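Local coordinates for ParB domain protein nuclease (Sulfolobus solfataricus, PDB 5K5D) that probably serves as the ParB-type component of an archaeal DNA segregation machinery, and is related to ParB-like nucleases, at residues 192-197 against 217-222; 111-116 against 185-190; 48-53 against 76-81; 17-22 against 57-62. The protein carries 4 engineered substitutions. One frame throughout, in Å; residues are numbered along the deposited sequence.

Contact 1: residues 192-197 against 217-222; sequences KRKMAI and PLDQAF
Lys-194 lays its aliphatic chain across Phe-222 and carries its ammonium on to Asp-219, making it the main bridge between the two helices. Its CG sits almost above the ring centre, 3.6 Å from the centroid of Phe-222 and 11° off the normal, a CH-pi contact in which the chain and the aromatic side chain run nearly at right angles. With CG beside the backbone N (chi1 -77°) and the rest of the chain extended, NZ ends 3.2 Å from OD1 of Asp-219 and uses the anti lone pair of that oxygen in a salt bridge. A water takes a weak bond from the same NZ and donates to the backbone O of Asp-219. Lysine suits the site because it is aliphatic along its length and charged at its end; an alanine here would probably uncover that ring face and leave Asp-219 without its cation, close to the like charge of Asp-191. One residue on, selenomethionine Met-195 brings CB to 4.4 Å from CD2 of Leu-218, and both of these side chains also rest on Leu-113 of helix 109-128. Ile-197, a turn beyond Lys-194, approaches Phe-222 at its edge, with CB 4.4 Å from CE1. The segments' axes come within 10.0 Å at 53°, an oblique packing of helix 189-201 on helix 218-230, apolar toward helix 109-128 and closed by a salt bridge at one side.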
loop_
_atom_site.group_PDB
_atom_site.type_symbol
_atom_site.label_atom_id
_atom_site.label_comp_id
_atom_site.label_asym_id
_atom_site.label_seq_id
_atom_site.Cartn_x
_atom_site.Cartn_y
_atom_site.Cartn_z
ATOM N N LYS B 192 -0.909 7.210 10.134
ATOM C CA LYS B 192 -2.123 6.963 9.360
ATOM C C LYS B 192 -2.800 8.274 8.997
ATOM O O LYS B 192 -3.441 8.387 7.952
ATOM C CB LYS B 192 -3.109 6.088 10.135
ATOM C CG LYS B 192 -2.658 4.658 10.351
ATOM C CD LYS B 192 -3.729 3.864 11.072
ATOM C CE LYS B 192 -3.223 2.500 11.476
ATOM N NZ LYS B 192 -2.170 2.608 12.521
ATOM N N ARG B 193 -2.659 9.265 9.867
ATOM C CA ARG B 193 -3.314 10.544 9.654
ATOM C C ARG B 193 -2.510 11.374 8.665
ATOM O O ARG B 193 -3.073 12.035 7.792
ATOM C CB ARG B 193 -3.484 11.286 10.977
ATOM C CG ARG B 193 -4.327 12.536 10.859
ATOM C CD ARG B 193 -4.570 13.170 12.212
ATOM N NE ARG B 193 -5.178 14.487 12.071
ATOM C CZ ARG B 193 -4.487 15.609 11.913
ATOM N NH1 ARG B 193 -3.160 15.572 11.882
ATOM N NH2 ARG B 193 -5.119 16.767 11.787
ATOM N N LYS B 194 -1.187 11.326 8.812
ATOM C CA LYS B 194 -0.280 11.981 7.880
ATOM C C LYS B 194 -0.480 11.420 6.485
ATOM O O LYS B 194 -0.588 12.166 5.514
ATOM C CB LYS B 194 1.176 11.770 8.303
ATOM C CG LYS B 194 1.635 12.643 9.450
ATOM C CD LYS B 194 3.021 12.228 9.911
ATOM C CE LYS B 194 3.517 13.103 11.052
ATOM N NZ LYS B 194 4.756 12.550 11.669
HETATM N N MSE B 195 -0.521 10.096 6.390
HETATM C CA MSE B 195 -0.669 9.441 5.100
HETATM C C MSE B 195 -2.015 9.781 4.479
HETATM O O MSE B 195 -2.100 10.050 3.281
HETATM C CB MSE B 195 -0.506 7.927 5.230
HETATM C CG MSE B 195 -0.188 7.247 3.906
HETATM SE SE MSE B 195 -1.637 6.154 3.190
HETATM C CE MSE B 195 -1.370 4.574 4.289
ATOM N N ALA B 196 -3.060 9.781 5.303
ATOM C CA ALA B 196 -4.410 10.060 4.827
ATOM C C ALA B 196 -4.530 11.474 4.267
ATOM O O ALA B 196 -5.114 11.683 3.201
ATOM C CB ALA B 196 -5.425 9.834 5.936
ATOM N N ILE B 197 -3.969 12.444 4.987
ATOM C CA ILE B 197 -3.988 13.834 4.540
ATOM C C ILE B 197 -3.212 14.019 3.238
ATOM O O ILE B 197 -3.657 14.723 2.333
ATOM C CB ILE B 197 -3.424 14.778 5.611
ATOM C CG1 ILE B 197 -4.327 14.760 6.845
ATOM C CG2 ILE B 197 -3.296 16.192 5.061
ATOM C CD1 ILE B 197 -3.885 15.694 7.942
ATOM N N PRO B 217 10.931 9.228 2.950
ATOM C CA PRO B 217 10.240 8.933 4.210
ATOM C C PRO B 217 8.940 9.721 4.332
ATOM O O PRO B 217 8.888 10.892 3.946
ATOM C CB PRO B 217 11.241 9.396 5.277
ATOM C CG PRO B 217 12.563 9.359 4.590
ATOM C CD PRO B 217 12.281 9.769 3.177
ATOM N N LEU B 218 7.904 9.074 4.856
ATOM C CA LEU B 218 6.610 9.710 5.056
ATOM C C LEU B 218 6.728 10.977 5.893
ATOM O O LEU B 218 6.358 12.071 5.456
ATOM C CB LEU B 218 5.647 8.742 5.741
ATOM C CG LEU B 218 4.339 9.342 6.265
ATOM C CD1 LEU B 218 3.525 9.944 5.128
ATOM C CD2 LEU B 218 3.521 8.302 7.016
ATOM N N ASP B 219 7.242 10.818 7.105
ATOM C CA ASP B 219 7.296 11.912 8.062
ATOM C C ASP B 219 8.045 13.098 7.473
ATOM O O ASP B 219 7.762 14.255 7.792
ATOM C CB ASP B 219 7.947 11.422 9.351
ATOM C CG ASP B 219 7.410 10.068 9.785
ATOM O OD1 ASP B 219 6.399 10.036 10.519
ATOM O OD2 ASP B 219 7.984 9.036 9.371
ATOM N N GLN B 220 8.985 12.796 6.587
ATOM C CA GLN B 220 9.739 13.816 5.876
ATOM C C GLN B 220 8.879 14.466 4.798
ATOM O O GLN B 220 8.941 15.675 4.586
ATOM C CB GLN B 220 10.987 13.194 5.245
ATOM C CG GLN B 220 12.055 14.194 4.877
ATOM C CD GLN B 220 12.582 14.941 6.086
ATOM O OE1 GLN B 220 13.148 14.343 6.999
ATOM N NE2 GLN B 220 12.387 16.255 6.101
ATOM N N ALA B 221 8.075 13.654 4.116
ATOM C CA ALA B 221 7.182 14.157 3.079
ATOM C C ALA B 221 6.117 15.058 3.685
ATOM O O ALA B 221 5.721 16.058 3.088
ATOM C CB ALA B 221 6.531 13.006 2.338
ATOM N N PHE B 222 5.657 14.694 4.877
ATOM C CA PHE B 222 4.607 15.443 5.549
ATOM C C PHE B 222 5.115 16.789 6.075
ATOM O O PHE B 222 4.375 17.774 6.111
ATOM C CB PHE B 222 4.006 14.617 6.687
ATOM C CG PHE B 222 2.812 15.256 7.326
ATOM C CD1 PHE B 222 1.553 15.099 6.777
ATOM C CD2 PHE B 222 2.951 16.022 8.468
ATOM C CE1 PHE B 222 0.455 15.691 7.356
ATOM C CE2 PHE B 222 1.860 16.614 9.052
ATOM C CZ PHE B 222 0.608 16.449 8.497
HETATM O O HOH W 1 5.969 15.087 9.903
#

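Contact 2: residues 111-116 against 185-190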
loop_
_atom_site.group_PDB
_atom_site.type_symbol
_atom_site.label_atom_id
_atom_site.label_comp_id
_atom_site.label_asym_id
_atom_site.label_seq_id
_atom_site.Cartn_x
_atom_site.Cartn_y
_atom_site.Cartn_z
ATOM N N GLU B 111 7.589 0.221 1.450
ATOM C CA GLU B 111 6.977 -0.808 0.628
ATOM C C GLU B 111 5.639 -1.228 1.221
ATOM O O GLU B 111 4.708 -1.570 0.490
ATOM C CB GLU B 111 7.912 -2.014 0.498
ATOM C CG GLU B 111 9.171 -1.725 -0.291
ATOM C CD GLU B 111 10.261 -2.760 -0.067
ATOM O OE1 GLU B 111 11.176 -2.857 -0.915
ATOM O OE2 GLU B 111 10.207 -3.471 0.957
ATOM N N ARG B 112 5.542 -1.201 2.546
ATOM C CA ARG B 112 4.291 -1.556 3.209
ATOM C C ARG B 112 3.278 -0.419 3.101
ATOM O O ARG B 112 2.075 -0.657 3.004
ATOM C CB ARG B 112 4.527 -1.925 4.674
ATOM C CG ARG B 112 4.904 -0.761 5.562
ATOM C CD ARG B 112 4.887 -1.176 7.025
ATOM N NE ARG B 112 5.733 -2.340 7.271
ATOM C CZ ARG B 112 5.871 -2.920 8.456
ATOM N NH1 ARG B 112 5.217 -2.444 9.508
ATOM N NH2 ARG B 112 6.662 -3.977 8.591
ATOM N N LEU B 113 3.773 0.814 3.120
ATOM C CA LEU B 113 2.929 1.984 2.924
ATOM C C LEU B 113 2.310 1.957 1.530
ATOM O O LEU B 113 1.136 2.272 1.354
ATOM C CB LEU B 113 3.745 3.262 3.110
ATOM C CG LEU B 113 3.781 3.865 4.514
ATOM C CD1 LEU B 113 4.897 4.903 4.645
ATOM C CD2 LEU B 113 2.428 4.469 4.859
ATOM N N ALA B 114 3.109 1.579 0.541
ATOM C CA ALA B 114 2.631 1.475 -0.829
ATOM C C ALA B 114 1.574 0.384 -0.940
ATOM O O ALA B 114 0.597 0.533 -1.671
ATOM C CB ALA B 114 3.790 1.206 -1.787
ATOM N N LEU B 115 1.772 -0.707 -0.209
ATOM C CA LEU B 115 0.779 -1.772 -0.162
ATOM C C LEU B 115 -0.467 -1.279 0.562
ATOM O O LEU B 115 -1.592 -1.517 0.125
ATOM C CB LEU B 115 1.343 -3.008 0.542
ATOM C CG LEU B 115 0.365 -4.147 0.855
ATOM C CD1 LEU B 115 -0.295 -4.684 -0.404
ATOM C CD2 LEU B 115 1.079 -5.267 1.599
ATOM N N PHE B 116 -0.249 -0.580 1.670
ATOM C CA PHE B 116 -1.339 -0.067 2.482
ATOM C C PHE B 116 -2.273 0.799 1.647
ATOM O O PHE B 116 -3.491 0.619 1.675
ATOM C CB PHE B 116 -0.792 0.741 3.656
ATOM C CG PHE B 116 -1.704 0.767 4.843
ATOM C CD1 PHE B 116 -2.832 -0.037 4.881
ATOM C CD2 PHE B 116 -1.437 1.596 5.923
ATOM C CE1 PHE B 116 -3.677 -0.019 5.973
ATOM C CE2 PHE B 116 -2.280 1.618 7.023
ATOM C CZ PHE B 116 -3.401 0.810 7.047
ATOM N N LYS B 185 -0.237 -2.153 14.574
ATOM C CA LYS B 185 0.914 -3.029 14.395
ATOM C C LYS B 185 1.647 -2.760 13.078
ATOM O O LYS B 185 2.800 -3.157 12.909
ATOM C CB LYS B 185 0.493 -4.498 14.492
ATOM C CG LYS B 185 0.089 -4.932 15.895
ATOM C CD LYS B 185 -0.436 -6.359 15.908
ATOM C CE LYS B 185 -0.524 -6.902 17.325
ATOM N NZ LYS B 185 0.824 -7.031 17.954
ATOM N N ALA B 186 0.976 -2.081 12.152
ATOM C CA ALA B 186 1.561 -1.770 10.854
ATOM C C ALA B 186 2.077 -0.334 10.805
ATOM O O ALA B 186 3.154 -0.063 10.271
ATOM C CB ALA B 186 0.545 -2.002 9.756
ATOM N N LEU B 187 1.294 0.583 11.362
ATOM C CA LEU B 187 1.667 1.988 11.421
ATOM C C LEU B 187 1.174 2.612 12.714
ATOM O O LEU B 187 0.512 1.956 13.516
ATOM C CB LEU B 187 1.086 2.753 10.234
ATOM C CG LEU B 187 1.655 2.438 8.853
ATOM C CD1 LEU B 187 0.913 3.235 7.797
ATOM C CD2 LEU B 187 3.145 2.735 8.807
ATOM N N SER B 188 1.495 3.885 12.908
ATOM C CA SER B 188 1.089 4.594 14.110
ATOM C C SER B 188 -0.138 5.445 13.829
ATOM O O SER B 188 -0.550 5.597 12.680
ATOM C CB SER B 188 2.227 5.477 14.623
ATOM O OG SER B 188 2.487 6.548 13.730
ATOM N N GLU B 189 -0.717 5.997 14.888
ATOM C CA GLU B 189 -1.892 6.842 14.757
ATOM C C GLU B 189 -1.587 8.023 13.836
ATOM O O GLU B 189 -2.313 8.271 12.873
ATOM C CB GLU B 189 -2.340 7.339 16.133
ATOM C CG GLU B 189 -3.793 7.799 16.205
ATOM C CD GLU B 189 -4.770 6.647 16.361
ATOM O OE1 GLU B 189 -5.987 6.875 16.191
ATOM O OE2 GLU B 189 -4.326 5.517 16.660
ATOM N N SER B 190 -0.502 8.735 14.128
ATOM C CA SER B 190 -0.131 9.940 13.383
ATOM C C SER B 190 0.323 9.625 11.961
ATOM O O SER B 190 0.090 10.408 11.039
ATOM C CB SER B 190 0.967 10.709 14.120
ATOM O OG SER B 190 2.166 9.957 14.168
#
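CD1 of Leu-187 is the apolar centre of this contact, lying 3.4 Å from CD2 of Phe-116 and 3.5 Å from CD2 of Leu-113. The methyl meets the phenylalanine at the ring edge, near its plane, and the two side chains slide past one another in opposite directions; Leu-113 instead crosses Leu-187 at about a right angle. A leucine suits the place because one methyl, CD1, meets both Leu-113 and Phe-116.

Beside this apolar patch, Arg-112 reaches over to the backbone. Its NH1 donates to O of Ala-186 at 3.2 Å with an N-H...O angle of 152°. The oxygen lies in the guanidinium plane, and the donor in turn lies in the carbonyl plane, on a lone pair. The arginine gets there by taking the crowded first torsion (chi1 70°, CG between the backbone N and the carbonyl carbon) and bending again at chi3; the two bends bring NH1 to the carbonyl of the loop 185-188.

The loop is held by the carboxylate of Asp-181, whose OD1 and OD2 accept the backbone N of Ala-186 and Leu-187 respectively, and Ser-188, the N-cap of the next helix, sends OG to the backbone N of Asp-191. Further out, the ring of Phe-116 stacks with Trp-98 and touches Leu-177 and Leu-180, so the contact lies where helix 109-128 meets helix 170-180 and the loop into helix 189-201, with Val-209 of helix 203-210 against Leu-113.

Contact 3: residues 48-53 against 76-81; sequences IFPLIA and EVKILK
The backbone of Leu-80 takes two of the three hydrogen bonds here: its N donates to O of Leu-51 at 2.7 Å, nearly along the C=O axis, and its O receives N of Ala-53 at 3.0 Å, that donor standing above the carbonyl plane. The third runs from N of Leu-51 to O of Lys-78, 3.1 Å long and tilted 19° from the carbonyl plane. Leu-51 thus bonds to the two residues flanking Ile-79, and Leu-80 to the two flanking Ile-52, the pattern of parallel strands.

Around this frame the side chains sort by face. On one, Leu-51 crosses Val-77 at about a right angle (CD1 to CG2 3.8 Å), and Ala-53 meets CD1 of Ile-79 with its CB, 4.1 Å away; Leu-66 and Met-69 of helix 63-71 cover Leu-51. On the other, Leu-80 holds CG beside the backbone N (chi1 -60°), which sets it 3.7 Å from CG of Pro-50, with CD1 3.9 Å from CD1 of Ile-52. An alanine at Leu-80 would probably deprive the proline ring and the isoleucine methyl of their shared apolar neighbour, opening a gap there.

The hydrogen bonds across the pair are all main-chain and make no demand on side-chain type; the apolar residues meet by packing.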
loop_
_atom_site.group_PDB
_atom_site.type_symbol
_atom_site.label_atom_id
_atom_site.label_comp_id
_atom_site.label_asym_id
_atom_site.label_seq_id
_atom_site.Cartn_x
_atom_site.Cartn_y
_atom_site.Cartn_z
ATOM N N ILE B 48 6.644 -24.530 5.689
ATOM C CA ILE B 48 6.331 -24.273 7.089
ATOM C C ILE B 48 4.924 -23.689 7.196
ATOM O O ILE B 48 4.125 -24.110 8.034
ATOM C CB ILE B 48 7.339 -23.297 7.722
ATOM C CG1 ILE B 48 8.749 -23.889 7.691
ATOM C CG2 ILE B 48 6.938 -22.974 9.152
ATOM C CD1 ILE B 48 8.923 -25.109 8.573
ATOM N N PHE B 49 4.628 -22.724 6.330
ATOM C CA PHE B 49 3.330 -22.066 6.304
ATOM C C PHE B 49 2.587 -22.365 5.006
ATOM O O PHE B 49 3.195 -22.425 3.938
ATOM C CB PHE B 49 3.505 -20.555 6.454
ATOM C CG PHE B 49 4.011 -20.136 7.804
ATOM C CD1 PHE B 49 3.434 -20.636 8.960
ATOM C CD2 PHE B 49 5.066 -19.248 7.916
ATOM C CE1 PHE B 49 3.899 -20.251 10.204
ATOM C CE2 PHE B 49 5.534 -18.861 9.157
ATOM C CZ PHE B 49 4.950 -19.364 10.302
ATOM N N PRO B 50 1.262 -22.556 5.096
ATOM C CA PRO B 50 0.455 -22.816 3.901
ATOM C C PRO B 50 0.170 -21.530 3.143
ATOM O O PRO B 50 0.270 -20.440 3.711
ATOM C CB PRO B 50 -0.839 -23.382 4.478
ATOM C CG PRO B 50 -0.958 -22.730 5.812
ATOM C CD PRO B 50 0.451 -22.580 6.327
ATOM N N LEU B 51 -0.176 -21.661 1.868
ATOM C CA LEU B 51 -0.525 -20.512 1.052
ATOM C C LEU B 51 -2.004 -20.180 1.226
ATOM O O LEU B 51 -2.763 -20.962 1.805
ATOM C CB LEU B 51 -0.203 -20.783 -0.417
ATOM C CG LEU B 51 1.246 -21.181 -0.701
ATOM C CD1 LEU B 51 1.493 -21.206 -2.197
ATOM C CD2 LEU B 51 2.208 -20.229 -0.012
ATOM N N ILE B 52 -2.408 -19.018 0.727
ATOM C CA ILE B 52 -3.764 -18.529 0.929
ATOM C C ILE B 52 -4.551 -18.535 -0.375
ATOM O O ILE B 52 -4.203 -17.837 -1.326
ATOM C CB ILE B 52 -3.754 -17.096 1.476
ATOM C CG1 ILE B 52 -2.913 -17.015 2.754
ATOM C CG2 ILE B 52 -5.168 -16.605 1.687
ATOM C CD1 ILE B 52 -3.348 -17.965 3.838
ATOM N N ALA B 53 -5.621 -19.317 -0.415
ATOM C CA ALA B 53 -6.433 -19.417 -1.619
ATOM C C ALA B 53 -7.910 -19.284 -1.285
ATOM O O ALA B 53 -8.322 -19.490 -0.141
ATOM C CB ALA B 53 -6.170 -20.731 -2.327
ATOM N N GLU B 76 2.869 -30.785 -4.762
ATOM C CA GLU B 76 1.638 -30.421 -4.074
ATOM C C GLU B 76 1.910 -29.441 -2.943
ATOM O O GLU B 76 2.963 -29.478 -2.307
ATOM C CB GLU B 76 0.899 -31.663 -3.563
ATOM C CG GLU B 76 1.609 -32.445 -2.473
ATOM C CD GLU B 76 0.834 -33.685 -2.054
ATOM O OE1 GLU B 76 0.140 -34.277 -2.910
ATOM O OE2 GLU B 76 0.911 -34.064 -0.866
ATOM N N VAL B 77 0.953 -28.558 -2.702
ATOM C CA VAL B 77 1.158 -27.484 -1.745
ATOM C C VAL B 77 0.020 -27.385 -0.731
ATOM O O VAL B 77 -1.157 -27.475 -1.083
ATOM C CB VAL B 77 1.385 -26.128 -2.467
ATOM C CG1 VAL B 77 0.414 -25.964 -3.622
ATOM C CG2 VAL B 77 1.285 -24.965 -1.490
ATOM N N LYS B 78 0.394 -27.223 0.533
ATOM C CA LYS B 78 -0.561 -27.017 1.608
ATOM C C LYS B 78 -1.146 -25.617 1.477
ATOM O O LYS B 78 -0.413 -24.650 1.279
ATOM C CB LYS B 78 0.139 -27.169 2.962
ATOM C CG LYS B 78 0.848 -28.507 3.151
ATOM C CD LYS B 78 2.171 -28.370 3.917
ATOM C CE LYS B 78 1.971 -27.980 5.373
ATOM N NZ LYS B 78 1.515 -26.568 5.535
ATOM N N ILE B 79 -2.467 -25.509 1.575
ATOM C CA ILE B 79 -3.119 -24.210 1.480
ATOM C C ILE B 79 -4.194 -23.998 2.545
ATOM O O ILE B 79 -4.634 -24.938 3.215
ATOM C CB ILE B 79 -3.757 -23.984 0.087
ATOM C CG1 ILE B 79 -4.937 -24.934 -0.132
ATOM C CG2 ILE B 79 -2.720 -24.139 -1.010
ATOM C CD1 ILE B 79 -5.706 -24.672 -1.422
ATOM N N LEU B 80 -4.595 -22.742 2.703
ATOM C CA LEU B 80 -5.789 -22.412 3.459
ATOM C C LEU B 80 -6.857 -21.966 2.465
ATOM O O LEU B 80 -6.794 -20.857 1.927
ATOM C CB LEU B 80 -5.509 -21.308 4.480
ATOM C CG LEU B 80 -4.448 -21.613 5.539
ATOM C CD1 LEU B 80 -4.381 -20.499 6.577
ATOM C CD2 LEU B 80 -4.725 -22.945 6.211
ATOM N N LYS B 81 -7.817 -22.848 2.201
ATOM C CA LYS B 81 -8.924 -22.525 1.314
ATOM C C LYS B 81 -10.026 -21.820 2.095
ATOM O O LYS B 81 -10.696 -22.423 2.937
ATOM C CB LYS B 81 -9.477 -23.782 0.641
ATOM C CG LYS B 81 -10.455 -23.487 -0.483
ATOM C CD LYS B 81 -10.982 -24.758 -1.131
ATOM C CE LYS B 81 -11.941 -25.491 -0.210
ATOM N NZ LYS B 81 -12.473 -26.725 -0.853
#

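Contact 4: residues 17-22 against 57-62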
loop_
_atom_site.group_PDB
_atom_site.type_symbol
_atom_site.label_atom_id
_atom_site.label_comp_id
_atom_site.label_asym_id
_atom_site.label_seq_id
_atom_site.Cartn_x
_atom_site.Cartn_y
_atom_site.Cartn_z
ATOM N N GLU B 17 -0.370 -27.561 -9.329
ATOM C CA GLU B 17 -0.876 -26.920 -10.535
ATOM C C GLU B 17 -2.368 -26.607 -10.441
ATOM O O GLU B 17 -2.948 -26.005 -11.350
ATOM C CB GLU B 17 -0.592 -27.796 -11.757
ATOM C CG GLU B 17 0.880 -28.134 -11.940
ATOM C CD GLU B 17 1.737 -26.901 -12.160
ATOM O OE1 GLU B 17 1.303 -26.001 -12.911
ATOM O OE2 GLU B 17 2.841 -26.828 -11.579
ATOM N N LYS B 18 -2.990 -27.011 -9.340
ATOM C CA LYS B 18 -4.414 -26.767 -9.152
ATOM C C LYS B 18 -4.685 -25.298 -8.814
ATOM O O LYS B 18 -5.798 -24.803 -8.999
ATOM C CB LYS B 18 -4.974 -27.685 -8.065
ATOM C CG LYS B 18 -6.493 -27.682 -7.958
ATOM C CD LYS B 18 -6.968 -28.680 -6.916
ATOM C CE LYS B 18 -8.480 -28.623 -6.731
ATOM N NZ LYS B 18 -8.940 -29.611 -5.714
ATOM N N LEU B 19 -3.657 -24.603 -8.333
ATOM C CA LEU B 19 -3.785 -23.197 -7.938
ATOM C C LEU B 19 -3.819 -22.242 -9.130
ATOM O O LEU B 19 -2.912 -22.237 -9.964
ATOM C CB LEU B 19 -2.655 -22.802 -6.984
ATOM C CG LEU B 19 -2.982 -22.803 -5.487
ATOM C CD1 LEU B 19 -4.328 -23.470 -5.206
ATOM C CD2 LEU B 19 -1.855 -23.459 -4.692
ATOM N N LYS B 20 -4.873 -21.434 -9.198
ATOM C CA LYS B 20 -5.037 -20.464 -10.272
ATOM C C LYS B 20 -4.596 -19.091 -9.794
ATOM O O LYS B 20 -4.887 -18.697 -8.668
ATOM C CB LYS B 20 -6.489 -20.432 -10.741
ATOM C CG LYS B 20 -6.988 -21.779 -11.240
ATOM C CD LYS B 20 -8.489 -21.924 -11.062
ATOM C CE LYS B 20 -8.923 -23.372 -11.267
ATOM N NZ LYS B 20 -10.330 -23.610 -10.831
ATOM N N GLU B 21 -3.885 -18.362 -10.647
ATOM C CA GLU B 21 -3.346 -17.072 -10.244
ATOM C C GLU B 21 -4.185 -15.905 -10.747
ATOM O O GLU B 21 -4.766 -15.960 -11.828
ATOM C CB GLU B 21 -1.889 -16.925 -10.686
ATOM C CG GLU B 21 -1.690 -16.735 -12.173
ATOM C CD GLU B 21 -0.243 -16.449 -12.521
ATOM O OE1 GLU B 21 0.652 -17.048 -11.883
ATOM O OE2 GLU B 21 -0.003 -15.616 -13.419
ATOM N N ASP B 22 -4.255 -14.858 -9.930
ATOM C CA ASP B 22 -4.976 -13.644 -10.270
ATOM C C ASP B 22 -3.939 -12.549 -10.446
ATOM O O ASP B 22 -3.209 -12.218 -9.509
ATOM C CB ASP B 22 -5.944 -13.276 -9.147
ATOM C CG ASP B 22 -6.771 -12.050 -9.467
ATOM O OD1 ASP B 22 -7.972 -12.201 -9.765
ATOM O OD2 ASP B 22 -6.216 -10.933 -9.419
ATOM N N TYR B 57 -9.835 -21.913 -5.524
ATOM C CA TYR B 57 -8.402 -22.172 -5.612
ATOM C C TYR B 57 -7.671 -21.075 -6.375
ATOM O O TYR B 57 -6.639 -21.312 -7.001
ATOM C CB TYR B 57 -8.147 -23.558 -6.213
ATOM C CG TYR B 57 -8.778 -24.659 -5.388
ATOM C CD1 TYR B 57 -10.041 -25.151 -5.698
ATOM C CD2 TYR B 57 -8.126 -25.178 -4.277
ATOM C CE1 TYR B 57 -10.627 -26.141 -4.934
ATOM C CE2 TYR B 57 -8.704 -26.168 -3.508
ATOM C CZ TYR B 57 -9.954 -26.644 -3.839
ATOM O OH TYR B 57 -10.531 -27.628 -3.071
ATOM N N VAL B 58 -8.225 -19.869 -6.317
ATOM C CA VAL B 58 -7.532 -18.685 -6.790
ATOM C C VAL B 58 -6.546 -18.253 -5.710
ATOM O O VAL B 58 -6.933 -17.995 -4.567
ATOM C CB VAL B 58 -8.512 -17.529 -7.093
ATOM C CG1 VAL B 58 -7.754 -16.249 -7.405
ATOM C CG2 VAL B 58 -9.436 -17.897 -8.238
ATOM N N LEU B 59 -5.270 -18.198 -6.077
ATOM C CA LEU B 59 -4.211 -17.800 -5.162
ATOM C C LEU B 59 -4.417 -16.351 -4.727
ATOM O O LEU B 59 -4.566 -15.453 -5.558
ATOM C CB LEU B 59 -2.854 -17.942 -5.851
ATOM C CG LEU B 59 -1.681 -18.525 -5.060
ATOM C CD1 LEU B 59 -0.414 -17.729 -5.333
ATOM C CD2 LEU B 59 -1.979 -18.565 -3.573
ATOM N N ILE B 60 -4.425 -16.124 -3.421
ATOM C CA ILE B 60 -4.603 -14.779 -2.896
ATOM C C ILE B 60 -3.270 -14.240 -2.419
ATOM O O ILE B 60 -2.872 -13.128 -2.763
ATOM C CB ILE B 60 -5.611 -14.762 -1.731
ATOM C CG1 ILE B 60 -7.014 -15.077 -2.249
ATOM C CG2 ILE B 60 -5.595 -13.415 -1.021
ATOM C CD1 ILE B 60 -8.060 -15.114 -1.161
ATOM N N ASP B 61 -2.585 -15.056 -1.630
ATOM C CA ASP B 61 -1.291 -14.700 -1.078
ATOM C C ASP B 61 -0.309 -15.862 -1.200
ATOM O O ASP B 61 -0.629 -16.994 -0.841
ATOM C CB ASP B 61 -1.436 -14.333 0.394
ATOM C CG ASP B 61 -0.165 -13.781 0.974
ATOM O OD1 ASP B 61 0.376 -12.821 0.386
ATOM O OD2 ASP B 61 0.300 -14.308 2.006
ATOM N N GLY B 62 0.887 -15.577 -1.705
ATOM C CA GLY B 62 1.943 -16.572 -1.747
ATOM C C GLY B 62 2.473 -16.833 -3.141
ATOM O O GLY B 62 2.855 -17.957 -3.463
#
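Lys-18 stretches over the ring of Tyr-57 in a combined CH-pi and cation-pi contact, beside a single beta bridge by which the loop before helix 23-26 joins the residues leading into strand 59-61, within the ParB-like N-terminal region. CE stands over the ring's centre, 3.8 Å from the centroid of Tyr-57 and 12° off the normal, whereas NZ has moved off-centre toward the phenol end, 4.1 Å from that centroid. The lysine chain is fully extended, with CG anti to the backbone N (chi1 -170°), and crosses the tyrosine obliquely; such a long, flexible residue can offer both methylene and charge to one ring. The phenol suits the place because its face takes the lysine while its OH bonds to Glu-12 and Lys-81.

Leu-19 comes at the ring from the edge instead. Its CD1 lies 4.0 Å from CB of Tyr-57, the two side chains at about a right angle; its CG faces CG of Leu-59, and the side chain also touches Val-77 and Ile-79. Farther along, CB of Asp-22 packs against CG1 of Val-58 at 3.9 Å, while its carboxylate does two jobs: OD2 caps helix 23-26 through the backbone N atoms of Glu-24 and Phe-25, and OD1 pairs with Arg-90.

The bridge centres on Lys-20, whose N donates to O of Tyr-57 at 2.8 Å and whose O accepts N of Leu-59 at 2.7 Å, with an N-H...O angle of 169°.

How the contacts relate
The contacts fall into two pairs, and contact 1 lies on the opposite side of the chain's centre from contacts 3 and 4. Contacts 3 and 4 come first along the chain, in the ParB-like N-terminal region; their centres are about 10 Å apart, their segments alternate in sequence, and both reach one mixed sheet in which strands 51-53 and 59-61 are neighbours. Contact 2 follows, then contact 1, also about 10 Å between centres; they share helix 189-201 and touch where Met-195 packs on Phe-116. Centres of contacts 1 and 3 stand about 35 Å apart, while contacts 2 and 4 come within about 8 Å at their nearest atoms, consistent with a sheet-based region joined to a helical one.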